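Local atomic coordinates of uncharacterized protein (Nostoc punctiforme, PDB entry 2QDR), a protein that is of unknown function but has a double-stranded beta-helix (cupin) fold and may act as a dioxygenase. Residues Trp67-Met72 with Gly107-Asp112; Glu114-Lys119 with Lys208-Asp213; Ile122-Trp127 with Ser135-Gly140. All blocks are in the same frame, centred on the assembly; numbering follows the deposited sequence.

Contact 1 (Trp67-Met72 with Gly107-Asp112); sequences WRVRGM and GIFTAD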
loop_
_atom_site.group_PDB
_atom_site.type_symbol
_atom_site.label_atom_id
_atom_site.label_comp_id
_atom_site.label_asym_id
_atom_site.label_seq_id
_atom_site.Cartn_x
_atom_site.Cartn_y
_atom_site.Cartn_z
ATOM N N TRP A 67 6.373 40.921 34.998
ATOM C CA TRP A 67 5.182 40.098 34.834
ATOM C C TRP A 67 5.189 38.985 35.864
ATOM O O TRP A 67 6.239 38.420 36.170
ATOM C CB TRP A 67 5.112 39.508 33.433
ATOM C CG TRP A 67 3.987 38.549 33.248
ATOM C CD1 TRP A 67 2.663 38.851 33.096
ATOM C CD2 TRP A 67 4.088 37.127 33.172
ATOM N NE1 TRP A 67 1.933 37.699 32.937
ATOM C CE2 TRP A 67 2.784 36.626 32.979
ATOM C CE3 TRP A 67 5.154 36.228 33.252
ATOM C CZ2 TRP A 67 2.517 35.265 32.859
ATOM C CZ3 TRP A 67 4.888 34.874 33.139
ATOM C CH2 TRP A 67 3.579 34.405 32.942
ATOM N N ARG A 68 4.002 38.663 36.376
ATOM C CA ARG A 68 3.837 37.653 37.395
ATOM C C ARG A 68 2.425 37.078 37.274
ATOM O O ARG A 68 1.489 37.836 37.034
ATOM C CB ARG A 68 4.016 38.344 38.741
ATOM C CG ARG A 68 4.334 37.453 39.928
ATOM C CD ARG A 68 4.384 38.268 41.226
ATOM N NE ARG A 68 5.062 39.563 41.058
ATOM C CZ ARG A 68 6.382 39.766 40.965
ATOM N NH1 ARG A 68 7.247 38.758 40.971
ATOM N NH2 ARG A 68 6.845 41.006 40.817
ATOM N N VAL A 69 2.275 35.756 37.409
ATOM C CA VAL A 69 0.955 35.112 37.297
ATOM C C VAL A 69 0.116 35.484 38.518
ATOM O O VAL A 69 0.609 35.392 39.635
ATOM C CB VAL A 69 1.064 33.587 37.164
ATOM C CG1 VAL A 69 -0.329 32.927 37.134
ATOM C CG2 VAL A 69 1.841 33.214 35.913
ATOM N N ARG A 70 -1.133 35.910 38.301
ATOM C CA ARG A 70 -2.027 36.331 39.402
ATOM C C ARG A 70 -2.190 35.177 40.397
ATOM O O ARG A 70 -2.381 34.033 39.981
ATOM C CB ARG A 70 -3.390 36.830 38.871
ATOM C CG ARG A 70 -4.284 37.524 39.942
ATOM C CD ARG A 70 -5.569 38.139 39.358
ATOM N N GLY A 71 -2.039 35.472 41.691
ATOM C CA GLY A 71 -2.134 34.467 42.754
ATOM C C GLY A 71 -0.789 33.907 43.217
ATOM O O GLY A 71 -0.707 33.325 44.292
HETATM N N MSE A 72 0.262 34.087 42.420
HETATM C CA MSE A 72 1.600 33.617 42.732
HETATM C C MSE A 72 2.149 34.392 43.916
HETATM O O MSE A 72 1.800 35.561 44.060
HETATM C CB MSE A 72 2.490 33.884 41.518
HETATM C CG MSE A 72 3.852 33.268 41.490
HETATM SE SE MSE A 72 3.765 31.357 41.138
HETATM C CE MSE A 72 3.130 31.324 39.308
ATOM N N GLY A 107 1.442 23.702 42.551
ATOM C CA GLY A 107 0.050 24.126 42.639
ATOM C C GLY A 107 -0.686 23.853 41.360
ATOM O O GLY A 107 -0.226 23.063 40.536
ATOM N N ILE A 108 -1.835 24.500 41.210
ATOM C CA ILE A 108 -2.675 24.364 40.022
ATOM C C ILE A 108 -2.884 25.728 39.415
ATOM O O ILE A 108 -2.438 26.736 39.972
ATOM C CB ILE A 108 -4.064 23.724 40.340
ATOM C CG1 ILE A 108 -4.898 24.590 41.312
ATOM C CG2 ILE A 108 -3.873 22.332 40.895
ATOM C CD1 ILE A 108 -6.286 24.040 41.604
ATOM N N PHE A 109 -3.537 25.738 38.258
ATOM C CA PHE A 109 -3.904 26.955 37.569
ATOM C C PHE A 109 -5.408 26.848 37.285
ATOM O O PHE A 109 -5.912 25.759 37.017
ATOM C CB PHE A 109 -3.073 27.147 36.317
ATOM C CG PHE A 109 -1.602 27.221 36.586
ATOM C CD1 PHE A 109 -1.022 28.410 37.032
ATOM C CD2 PHE A 109 -0.783 26.118 36.384
ATOM C CE1 PHE A 109 0.345 28.496 37.284
ATOM C CE2 PHE A 109 0.594 26.196 36.630
ATOM C CZ PHE A 109 1.156 27.385 37.083
ATOM N N THR A 110 -6.118 27.974 37.351
ATOM C CA THR A 110 -7.572 28.011 37.116
ATOM C C THR A 110 -8.013 27.897 35.643
ATOM O O THR A 110 -9.211 27.953 35.367
ATOM C CB THR A 110 -8.186 29.316 37.713
ATOM O OG1 THR A 110 -7.560 30.462 37.125
ATOM C CG2 THR A 110 -8.010 29.372 39.229
ATOM N N ALA A 111 -7.069 27.727 34.707
ATOM C CA ALA A 111 -7.379 27.621 33.283
ATOM C C ALA A 111 -6.404 26.701 32.583
ATOM O O ALA A 111 -5.302 26.459 33.085
ATOM C CB ALA A 111 -7.317 28.993 32.659
ATOM N N ASP A 112 -6.816 26.185 31.428
ATOM C CA ASP A 112 -5.955 25.318 30.630
ATOM C C ASP A 112 -4.734 26.145 30.198
ATOM O O ASP A 112 -4.894 27.298 29.767
ATOM C CB ASP A 112 -6.673 24.754 29.398
ATOM C CG ASP A 112 -7.844 23.856 29.743
ATOM O OD1 ASP A 112 -8.038 23.514 30.928
ATOM O OD2 ASP A 112 -8.580 23.492 28.807
#
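Phe109 presents the edge of its ring to two methyl groups, of Val69 and Met72, both of which approach near the ring plane and meet the same carbon. Val69 CG1 lies 4.5 Å from Phe109 CE1, and Met72 CE, the methyl end of a residue built as selenomethionine, is also 4.5 Å from Phe109 CE1. The two partners close up against each other as well, with Met72 CE 3.7 Å from Val69 CB. In Met72 the chain leaves with CG anti to the backbone N (chi1 -169°) and then bends at the next two torsions, which swings the terminal methyl back over Val69 and up to the ring. The backbones themselves stay well apart, the CA atoms of Met72 and Gly107 being 9.6 Å from each other.

Val69 and Met72 are the first and last residues of a type II beta turn, closed by a hydrogen bond from Met72 N to Val69 O of 3.1 Å. Gly71 takes the positive phi (97°) that this turn asks of its third position. The contact thus sets a turn between strands 64-67 and 79-86 against strand 108-109, which pairs with strand 168-169. Leu166, just before that partner, touches both Val69 and Phe109, and Arg70 is joined by a backbone hydrogen bond to Tyr168.

No hydrogen bond or salt bridge spans the two segments. Between them the ring edge meets only methyl groups, and cohesion here rests on loose van der Waals and hydrophobic contact, lacking the directionality of a polar link.

Contact 2 (Glu114-Lys119 with Lys208-Asp213); sequences EIFVIK and KWLRKD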
loop_
_atom_site.group_PDB
_atom_site.type_symbol
_atom_site.label_atom_id
_atom_site.label_comp_id
_atom_site.label_asym_id
_atom_site.label_seq_id
_atom_site.Cartn_x
_atom_site.Cartn_y
_atom_site.Cartn_z
ATOM N N GLU A 114 -0.945 25.981 27.970
ATOM C CA GLU A 114 -0.050 25.301 27.041
ATOM C C GLU A 114 1.265 26.050 27.109
ATOM O O GLU A 114 1.281 27.276 27.233
ATOM C CB GLU A 114 -0.568 25.269 25.621
ATOM C CG GLU A 114 -2.021 24.961 25.557
ATOM C CD GLU A 114 -2.476 24.513 24.194
ATOM O OE1 GLU A 114 -1.815 23.653 23.572
ATOM O OE2 GLU A 114 -3.541 24.983 23.778
ATOM N N ILE A 115 2.354 25.293 27.023
ATOM C CA ILE A 115 3.706 25.800 27.111
ATOM C C ILE A 115 4.531 25.196 26.001
ATOM O O ILE A 115 4.453 23.997 25.804
ATOM C CB ILE A 115 4.291 25.393 28.489
ATOM C CG1 ILE A 115 3.507 26.070 29.619
ATOM C CG2 ILE A 115 5.781 25.723 28.643
ATOM C CD1 ILE A 115 3.968 25.676 30.994
ATOM N N PHE A 116 5.310 26.022 25.300
ATOM C CA PHE A 116 6.202 25.571 24.233
ATOM C C PHE A 116 7.504 26.358 24.353
ATOM O O PHE A 116 7.500 27.573 24.181
ATOM C CB PHE A 116 5.590 25.744 22.850
ATOM C CG PHE A 116 6.465 25.213 21.751
ATOM C CD1 PHE A 116 6.429 23.872 21.421
ATOM C CD2 PHE A 116 7.343 26.045 21.069
ATOM C CE1 PHE A 116 7.240 23.362 20.415
ATOM C CE2 PHE A 116 8.163 25.550 20.068
ATOM C CZ PHE A 116 8.105 24.202 19.731
ATOM N N VAL A 117 8.615 25.657 24.584
ATOM C CA VAL A 117 9.922 26.297 24.798
ATOM C C VAL A 117 10.608 26.743 23.506
ATOM O O VAL A 117 10.922 25.920 22.655
ATOM C CB VAL A 117 10.869 25.358 25.579
ATOM C CG1 VAL A 117 12.237 26.029 25.845
ATOM C CG2 VAL A 117 10.217 24.916 26.896
ATOM N N ILE A 118 10.876 28.044 23.405
ATOM C CA ILE A 118 11.521 28.650 22.247
ATOM C C ILE A 118 13.035 28.660 22.399
ATOM O O ILE A 118 13.744 28.327 21.461
ATOM C CB ILE A 118 11.055 30.106 22.041
ATOM C CG1 ILE A 118 9.534 30.173 21.877
ATOM C CG2 ILE A 118 11.773 30.742 20.823
ATOM C CD1 ILE A 118 8.997 31.589 21.817
ATOM N N LYS A 119 13.516 29.106 23.555
ATOM C CA LYS A 119 14.942 29.176 23.844
ATOM C C LYS A 119 15.157 28.741 25.290
ATOM O O LYS A 119 14.248 28.867 26.116
ATOM C CB LYS A 119 15.464 30.607 23.629
ATOM C CG LYS A 119 17.006 30.761 23.580
ATOM C CD LYS A 119 17.503 32.236 23.618
ATOM C CE LYS A 119 17.377 32.860 25.027
ATOM N NZ LYS A 119 17.798 34.282 25.111
ATOM N N LYS A 208 4.084 17.457 12.802
ATOM C CA LYS A 208 4.344 16.790 14.085
ATOM C C LYS A 208 3.244 17.161 15.049
ATOM O O LYS A 208 3.280 18.248 15.629
ATOM C CB LYS A 208 5.670 17.162 14.740
ATOM C CG LYS A 208 6.867 16.408 14.283
ATOM C CD LYS A 208 8.089 16.891 15.049
ATOM C CE LYS A 208 9.318 16.178 14.583
ATOM N NZ LYS A 208 10.533 16.519 15.359
ATOM N N TRP A 209 2.272 16.271 15.226
ATOM C CA TRP A 209 1.191 16.537 16.171
ATOM C C TRP A 209 1.654 16.529 17.615
ATOM O O TRP A 209 2.300 15.587 18.049
ATOM C CB TRP A 209 0.069 15.509 16.041
ATOM C CG TRP A 209 -0.781 15.728 14.882
ATOM C CD1 TRP A 209 -0.588 15.280 13.615
ATOM C CD2 TRP A 209 -1.992 16.467 14.875
ATOM N NE1 TRP A 209 -1.614 15.695 12.810
ATOM C CE2 TRP A 209 -2.498 16.424 13.565
ATOM C CE3 TRP A 209 -2.706 17.161 15.856
ATOM C CZ2 TRP A 209 -3.682 17.061 13.203
ATOM C CZ3 TRP A 209 -3.880 17.773 15.504
ATOM C CH2 TRP A 209 -4.360 17.721 14.186
ATOM N N LEU A 210 1.330 17.595 18.340
ATOM C CA LEU A 210 1.653 17.719 19.755
ATOM C C LEU A 210 0.411 17.461 20.621
ATOM O O LEU A 210 0.529 16.930 21.738
ATOM C CB LEU A 210 2.213 19.096 20.039
ATOM C CG LEU A 210 3.447 19.527 19.247
ATOM C CD1 LEU A 210 3.830 20.961 19.652
ATOM C CD2 LEU A 210 4.620 18.566 19.423
ATOM N N ARG A 211 -0.769 17.852 20.130
ATOM C CA ARG A 211 -2.024 17.642 20.854
ATOM C C ARG A 211 -3.209 17.753 19.893
ATOM O O ARG A 211 -3.195 18.585 18.996
ATOM C CB ARG A 211 -2.176 18.650 21.992
ATOM C CG ARG A 211 -3.438 18.449 22.878
ATOM C CD ARG A 211 -3.518 19.508 23.974
ATOM N NE ARG A 211 -3.678 20.833 23.371
ATOM C CZ ARG A 211 -4.830 21.435 23.096
ATOM N NH1 ARG A 211 -6.011 20.889 23.389
ATOM N NH2 ARG A 211 -4.802 22.633 22.527
ATOM N N LYS A 212 -4.240 16.941 20.126
ATOM C CA LYS A 212 -5.444 16.919 19.300
ATOM C C LYS A 212 -6.704 17.030 20.180
ATOM O O LYS A 212 -6.840 16.282 21.139
ATOM C CB LYS A 212 -5.434 15.637 18.452
ATOM C CG LYS A 212 -6.482 15.576 17.336
ATOM C CD LYS A 212 -6.366 14.324 16.432
ATOM C CE LYS A 212 -5.061 14.255 15.610
ATOM N NZ LYS A 212 -4.980 13.036 14.739
ATOM N N ASP A 213 -7.599 17.977 19.867
ATOM C CA ASP A 213 -8.867 18.197 20.604
ATOM C C ASP A 213 -9.797 17.042 20.428
ATOM O O ASP A 213 -9.592 16.198 19.553
ATOM C CB ASP A 213 -9.681 19.384 20.053
ATOM C CG ASP A 213 -9.020 20.716 20.233
ATOM O OD1 ASP A 213 -8.311 20.922 21.237
ATOM O OD2 ASP A 213 -9.286 21.597 19.387
#
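Strands 113-117 and 205-212 belong to two different antiparallel sheets of the double-stranded beta-helix (cupin) fold, and here they meet through side chains without backbone pairing. Leu210 and Arg211, both facing Val219 in a classic beta bulge, turn two successive side chains toward segment 114-119. Arg211 reaches Glu114 in a salt bridge, with Arg211 NH2 2.9 Å from Glu114 OE2. A weak hydrogen bond from Arg211 NE to Glu114 OE1 measures 3.4 Å. The carboxylate and guanidinium planes are nearly perpendicular (87°), so the ion pair is not the flat, doubly bonded kind. Arg211 is extended as far as its bend at chi3 (64°), and its NH1 also bridges to Asp213 OD1, weakly as a hydrogen bond, at 3.1 Å. Beside these charges Phe116 CE1 lies 4.2 Å from Leu210 CD1, the methyl approaching the ring obliquely.

Arg211 and Arg284 both grip Glu114 OE2 in salt bridges, and Tyr134 OH is hydrogen-bonded to both Glu114 OE1 and Arg211 NE, so the buried carboxylate is fixed by several partners at once. The charged network and the Phe116-Leu210 contact beside it join the two sheets in the interior.

Contact 3 (Ile122-Trp127 with Ser135-Gly140); sequences IQLGEW and SFIPAG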
loop_
_atom_site.group_PDB
_atom_site.type_symbol
_atom_site.label_atom_id
_atom_site.label_comp_id
_atom_site.label_asym_id
_atom_site.label_seq_id
_atom_site.Cartn_x
_atom_site.Cartn_y
_atom_site.Cartn_z
ATOM N N ILE A 122 13.493 24.743 30.820
ATOM C CA ILE A 122 12.705 24.905 32.025
ATOM C C ILE A 122 12.486 23.495 32.590
ATOM O O ILE A 122 12.791 22.513 31.912
ATOM C CB ILE A 122 11.377 25.698 31.689
ATOM C CG1 ILE A 122 10.653 26.168 32.941
ATOM C CG2 ILE A 122 10.401 24.894 30.816
ATOM N N GLN A 123 12.037 23.386 33.835
ATOM C CA GLN A 123 11.741 22.082 34.445
ATOM C C GLN A 123 10.420 22.189 35.200
ATOM O O GLN A 123 10.323 22.995 36.106
ATOM C CB GLN A 123 12.843 21.617 35.396
ATOM C CG GLN A 123 12.587 20.211 35.961
ATOM C CD GLN A 123 13.641 19.744 36.939
ATOM O OE1 GLN A 123 14.824 20.032 36.777
ATOM N NE2 GLN A 123 13.213 18.989 37.955
ATOM N N LEU A 124 9.424 21.392 34.799
ATOM C CA LEU A 124 8.093 21.339 35.439
ATOM C C LEU A 124 7.977 20.080 36.281
ATOM O O LEU A 124 7.744 18.988 35.738
ATOM C CB LEU A 124 6.952 21.407 34.412
ATOM C CG LEU A 124 6.554 22.815 33.922
ATOM C CD1 LEU A 124 7.721 23.638 33.354
ATOM C CD2 LEU A 124 5.425 22.710 32.904
ATOM N N GLY A 125 8.111 20.246 37.601
ATOM C CA GLY A 125 8.069 19.133 38.531
ATOM C C GLY A 125 9.344 18.342 38.289
ATOM O O GLY A 125 10.436 18.905 38.289
ATOM N N GLU A 126 9.200 17.049 38.026
ATOM C CA GLU A 126 10.351 16.158 37.758
ATOM C C GLU A 126 10.846 16.163 36.313
ATOM O O GLU A 126 11.951 15.686 36.052
ATOM C CB GLU A 126 10.011 14.701 38.123
ATOM C CG GLU A 126 8.792 14.115 37.383
ATOM C CD GLU A 126 8.577 12.667 37.660
ATOM O OE1 GLU A 126 9.470 11.882 37.299
ATOM O OE2 GLU A 126 7.489 12.309 38.156
ATOM N N TRP A 127 10.052 16.701 35.385
ATOM C CA TRP A 127 10.397 16.676 33.957
ATOM C C TRP A 127 11.013 17.930 33.332
ATOM O O TRP A 127 10.479 19.021 33.489
ATOM C CB TRP A 127 9.134 16.357 33.168
ATOM C CG TRP A 127 8.504 15.086 33.597
ATOM C CD1 TRP A 127 8.945 13.828 33.332
ATOM C CD2 TRP A 127 7.286 14.943 34.333
ATOM N NE1 TRP A 127 8.092 12.903 33.877
ATOM C CE2 TRP A 127 7.060 13.560 34.493
ATOM C CE3 TRP A 127 6.373 15.851 34.893
ATOM C CZ2 TRP A 127 5.960 13.059 35.190
ATOM C CZ3 TRP A 127 5.271 15.352 35.579
ATOM C CH2 TRP A 127 5.076 13.972 35.726
ATOM N N SER A 135 4.204 21.155 26.693
ATOM C CA SER A 135 3.370 20.654 27.774
ATOM C C SER A 135 1.986 21.275 27.715
ATOM O O SER A 135 1.855 22.454 27.379
ATOM C CB SER A 135 3.961 20.940 29.155
ATOM O OG SER A 135 3.042 20.527 30.165
ATOM N N PHE A 136 0.973 20.455 28.008
ATOM C CA PHE A 136 -0.425 20.878 28.098
ATOM C C PHE A 136 -0.841 20.539 29.523
ATOM O O PHE A 136 -0.859 19.367 29.898
ATOM C CB PHE A 136 -1.375 20.186 27.124
ATOM C CG PHE A 136 -2.801 20.650 27.272
ATOM C CD1 PHE A 136 -3.663 20.049 28.176
ATOM C CD2 PHE A 136 -3.266 21.715 26.531
ATOM C CE1 PHE A 136 -4.970 20.498 28.328
ATOM C CE2 PHE A 136 -4.582 22.172 26.671
ATOM C CZ PHE A 136 -5.430 21.558 27.569
ATOM N N ILE A 137 -1.187 21.563 30.291
ATOM C CA ILE A 137 -1.584 21.425 31.675
ATOM C C ILE A 137 -3.064 21.792 31.790
ATOM O O ILE A 137 -3.401 22.980 31.811
ATOM C CB ILE A 137 -0.722 22.333 32.581
ATOM C CG1 ILE A 137 0.770 22.078 32.322
ATOM C CG2 ILE A 137 -1.100 22.127 34.067
ATOM C CD1 ILE A 137 1.694 23.058 32.994
ATOM N N PRO A 138 -3.958 20.782 31.849
ATOM C CA PRO A 138 -5.383 21.092 31.971
ATOM C C PRO A 138 -5.667 21.801 33.275
ATOM O O PRO A 138 -4.919 21.627 34.239
ATOM C CB PRO A 138 -6.072 19.716 31.969
ATOM C CG PRO A 138 -5.039 18.724 31.632
ATOM C CD PRO A 138 -3.705 19.333 31.820
ATOM N N ALA A 139 -6.721 22.609 33.284
ATOM C CA ALA A 139 -7.111 23.355 34.469
ATOM C C ALA A 139 -7.382 22.378 35.582
ATOM O O ALA A 139 -8.071 21.387 35.363
ATOM C CB ALA A 139 -8.350 24.184 34.202
ATOM N N GLY A 140 -6.799 22.626 36.750
ATOM C CA GLY A 140 -6.990 21.773 37.920
ATOM C C GLY A 140 -5.935 20.708 38.143
ATOM O O GLY A 140 -5.903 20.106 39.210
#
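Segment 122-127 folds back at a type II' beta turn from Leu124 to Trp127, and its closest CA pair with segment 135-140, Leu124 and Ser135, is 9.0 Å apart. The turn is closed in both directions, by Leu124 N to Trp127 O at 2.9 Å and by Trp127 N to Leu124 O at 3.3 Å, which makes it a two-residue hairpin linking strands 121-124 and 127-129. Gly125 fills the second position, where a II' turn needs positive phi. Gln123 adds a side-chain bond to the same bend: its NE2 donates to Gly125 O over 2.8 Å, nearly straight at 164° and in the plane of that carbonyl.

Across the segments Leu124 carries the contact with one methyl. Its CD2 sits 3.7 Å from Ile137 CD1, where the two branched chains approach at a slant. Ile137 sends CG1 anti to its carbonyl carbon (chi1 -53°) and continues extended, placing CD1 at the far end to meet the leucine. The same Leu124 CD2 lies 4.2 Å from Ser135 OG, an ordinary van der Waals approach; the serine hydroxyl is hydrogen-bonded to the carbonyl oxygens of Ile184 and Pro185.

Leu124 and Ile137 both also touch Ile115 on strand 113-117, the neighbour of strand 133-137 in its sheet, and Leu129 packs on Leu124 and Ser135. Trp127, the last residue of the turn, reaches the second subunit, where its NE1 is hydrogen-bonded to Thr269 of that subunit and its ring meets Tyr298 of that subunit edge to face.

Hydrophobic contact therefore joins the sheet of strand 121-124 to that of strand 133-137, while the buried serine hydroxyl has its polar demand met by the backbone carbonyls of Ile184 and Pro185.

In the fold
All three contacts are buried, but at different depths: the centre of contact 2 lies about 7 Å from the centre of the chain, those of contacts 3 and 1 about 15 and 17 Å. The deepest is the one that is charged as well as apolar; the outer two hold through hydrocarbon groups. Contacts 2 and 3 share a sheet, since strands 113-117 and 133-137 pair through Ile115 N and Ser135 O, and contact 3 is nested in the loop that contact 2 closes. Contact 1 is tied to contact 3 by polar links, notably Asp112 OD1 with Ala139 N. Contacts 2 and 3 touch the second subunit, whereas no other chain touches the segments of contact 1.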